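Local coordinates for protein class I SAM-dependent methyltransferase (Silicibacter pomeroyi DSS-3, PDB 3CVO) that is of unknown function but has the Rossmann-like fold of class I methyltransferases and probably transfers methyl groups from S-adenosylmethionine, at residues 31-36 with 122-127. Sequence-based numbering, arbitrary orientation. Where two conformers were deposited one is given.
Sequences AEVILE and HPDVVL. With EDO (1,2-ethanediol), chain J.
The carbonyl O of His-122 lies against CB of Val-33 (3.4 Å) where strands 33-37 and 125-128, the first and fourth in sequence, come together as parallel neighbours in the central sheet of a Rossmann-like methyltransferase fold. Pro-123, its ring holding phi near -73° in an extended backbone, suits the approach to the strand: its CG packs on CB of Leu-35. Asp-124 supplies the acceptor for the start of the first strand. Its CG stands anti to the carbonyl carbon (chi1 -62°), which brings OD2 to the backbone N of Glu-32 (3.0 Å) and of Val-33 (2.9 Å), donors arriving from opposite faces of the carboxylate; OD1 pairs with Arg-146. Losing the carboxylate to an alanine here is likely to leave both amides without this acceptor and to cost Arg-146 this salt bridge. The backbone N of Asp-124 binds Val-33 O, which takes a second, weak bond from Val-125 N. Branched Val-125 sets CG1 against both Ala-31 CB and Ile-34 CG1, 3.6 Å from each, on the face overlaid by helix 18-30, while its O receives Leu-35 N at 3.1 Å. Val-126 turns to the other face, alongside Leu-35. At Leu-127, the backbone N reaches Leu-35 O, continuing the parallel ladder, and methyl CD2 lies 3.8 Å from OE2 of Glu-36, a buried side-chain oxygen hydrogen-bonded to Tyr-28 OH and Ser-42 OG.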
loop_
_atom_site.group_PDB
_atom_site.type_symbol
_atom_site.label_atom_id
_atom_site.label_comp_id
_atom_site.label_asym_id
_atom_site.label_seq_id
_atom_site.Cartn_x
_atom_site.Cartn_y
_atom_site.Cartn_z
ATOM N N ALA A 31 7.907 -17.560 -23.851
ATOM C CA ALA A 31 7.966 -16.106 -23.566
ATOM C C ALA A 31 9.033 -15.384 -24.372
ATOM O O ALA A 31 10.060 -15.959 -24.721
ATOM C CB ALA A 31 8.292 -15.896 -22.069
ATOM N N GLU A 32 8.799 -14.104 -24.645
ATOM C CA GLU A 32 9.875 -13.235 -25.143
ATOM C C GLU A 32 10.466 -12.424 -24.006
ATOM O O GLU A 32 11.684 -12.257 -23.898
ATOM C CB GLU A 32 9.410 -12.251 -26.198
ATOM C CG GLU A 32 10.508 -11.241 -26.519
ATOM C CD GLU A 32 10.071 -10.079 -27.400
ATOM O OE1 GLU A 32 8.918 -9.595 -27.256
ATOM O OE2 GLU A 32 10.909 -9.647 -28.234
ATOM N N VAL A 33 9.577 -11.917 -23.164
ATOM C CA VAL A 33 9.960 -11.070 -22.023
ATOM C C VAL A 33 9.693 -11.835 -20.749
ATOM O O VAL A 33 8.598 -12.320 -20.509
ATOM C CB VAL A 33 9.264 -9.642 -22.039
ATOM C CG1 VAL A 33 9.752 -8.744 -20.865
ATOM C CG2 VAL A 33 9.505 -8.959 -23.382
ATOM N N ILE A 34 10.744 -11.930 -19.931
ATOM C CA ILE A 34 10.707 -12.701 -18.696
ATOM C C ILE A 34 11.060 -11.794 -17.533
ATOM O O ILE A 34 12.038 -11.109 -17.576
ATOM C CB ILE A 34 11.751 -13.898 -18.714
ATOM C CG1 ILE A 34 11.401 -14.927 -19.794
ATOM C CG2 ILE A 34 11.834 -14.573 -17.303
ATOM C CD1 ILE A 34 12.613 -15.775 -20.338
ATOM N N LEU A 35 10.222 -11.810 -16.509
ATOM C CA LEU A 35 10.510 -11.088 -15.280
ATOM C C LEU A 35 10.607 -12.101 -14.163
ATOM O O LEU A 35 9.716 -12.924 -14.002
ATOM C CB LEU A 35 9.380 -10.054 -14.976
ATOM C CG LEU A 35 9.309 -9.528 -13.528
ATOM C CD1 LEU A 35 10.652 -8.808 -13.214
ATOM C CD2 LEU A 35 8.084 -8.621 -13.267
ATOM N N GLU A 36 11.706 -12.044 -13.420
ATOM C CA GLU A 36 11.895 -12.896 -12.272
ATOM C C GLU A 36 12.032 -12.110 -11.008
ATOM O O GLU A 36 12.642 -11.030 -10.944
ATOM C CB GLU A 36 13.154 -13.776 -12.426
ATOM C CG GLU A 36 13.323 -14.549 -13.673
ATOM C CD GLU A 36 14.568 -15.414 -13.608
ATOM O OE1 GLU A 36 15.648 -14.858 -13.260
ATOM O OE2 GLU A 36 14.470 -16.654 -13.873
ATOM N N HIS A 122 6.732 -5.096 -21.033
ATOM C CA HIS A 122 5.679 -5.914 -20.429
ATOM C C HIS A 122 6.061 -7.395 -20.514
ATOM O O HIS A 122 6.353 -7.922 -21.585
ATOM C CB HIS A 122 4.311 -5.715 -21.119
ATOM C CG HIS A 122 3.148 -6.199 -20.317
ATOM N ND1 HIS A 122 2.953 -7.529 -19.992
ATOM C CD2 HIS A 122 2.082 -5.529 -19.815
ATOM C CE1 HIS A 122 1.832 -7.643 -19.293
ATOM N NE2 HIS A 122 1.297 -6.444 -19.160
ATOM N N PRO A 123 6.025 -8.080 -19.378
ATOM C CA PRO A 123 6.402 -9.497 -19.373
ATOM C C PRO A 123 5.356 -10.350 -20.006
ATOM O O PRO A 123 4.176 -9.960 -20.103
ATOM C CB PRO A 123 6.526 -9.853 -17.880
ATOM C CG PRO A 123 6.350 -8.634 -17.140
ATOM C CD PRO A 123 5.876 -7.523 -18.029
ATOM N N ASP A 124 5.830 -11.500 -20.457
ATOM C CA ASP A 124 4.984 -12.595 -20.922
ATOM C C ASP A 124 4.863 -13.650 -19.850
ATOM O O ASP A 124 3.836 -14.282 -19.714
ATOM C CB ASP A 124 5.588 -13.205 -22.159
ATOM C CG ASP A 124 5.671 -12.208 -23.305
ATOM O OD1 ASP A 124 4.648 -11.543 -23.544
ATOM O OD2 ASP A 124 6.739 -12.086 -23.944
ATOM N N VAL A 125 5.950 -13.827 -19.104
ATOM C CA VAL A 125 5.992 -14.735 -17.945
ATOM C C VAL A 125 6.637 -14.046 -16.768
ATOM O O VAL A 125 7.564 -13.264 -16.904
ATOM C CB VAL A 125 6.739 -16.091 -18.264
ATOM C CG1 VAL A 125 8.232 -15.858 -18.479
ATOM C CG2 VAL A 125 6.537 -17.083 -17.138
ATOM N N VAL A 126 6.071 -14.301 -15.595
ATOM C CA VAL A 126 6.644 -13.847 -14.318
ATOM C C VAL A 126 6.910 -15.036 -13.426
ATOM O O VAL A 126 6.053 -15.910 -13.194
ATOM C CB VAL A 126 5.709 -12.853 -13.560
ATOM C CG1 VAL A 126 6.296 -12.430 -12.166
ATOM C CG2 VAL A 126 5.411 -11.633 -14.454
ATOM N N LEU A 127 8.121 -15.056 -12.905
ATOM C CA LEU A 127 8.489 -16.053 -11.902
ATOM C C LEU A 127 8.620 -15.433 -10.517
ATOM O O LEU A 127 9.348 -14.485 -10.319
ATOM C CB LEU A 127 9.834 -16.696 -12.257
ATOM C CG LEU A 127 10.399 -17.645 -11.189
ATOM C CD1 LEU A 127 9.478 -18.892 -11.003
ATOM C CD2 LEU A 127 11.854 -18.079 -11.485
HETATM C C1 EDO J . 5.910 -3.810 -24.228
HETATM O O1 EDO J . 5.807 -2.865 -23.146
HETATM C C2 EDO J . 7.250 -3.664 -24.941
HETATM O O2 EDO J . 7.688 -4.964 -25.371
HETATM O O HOH W 1 6.684 -9.801 -25.422
#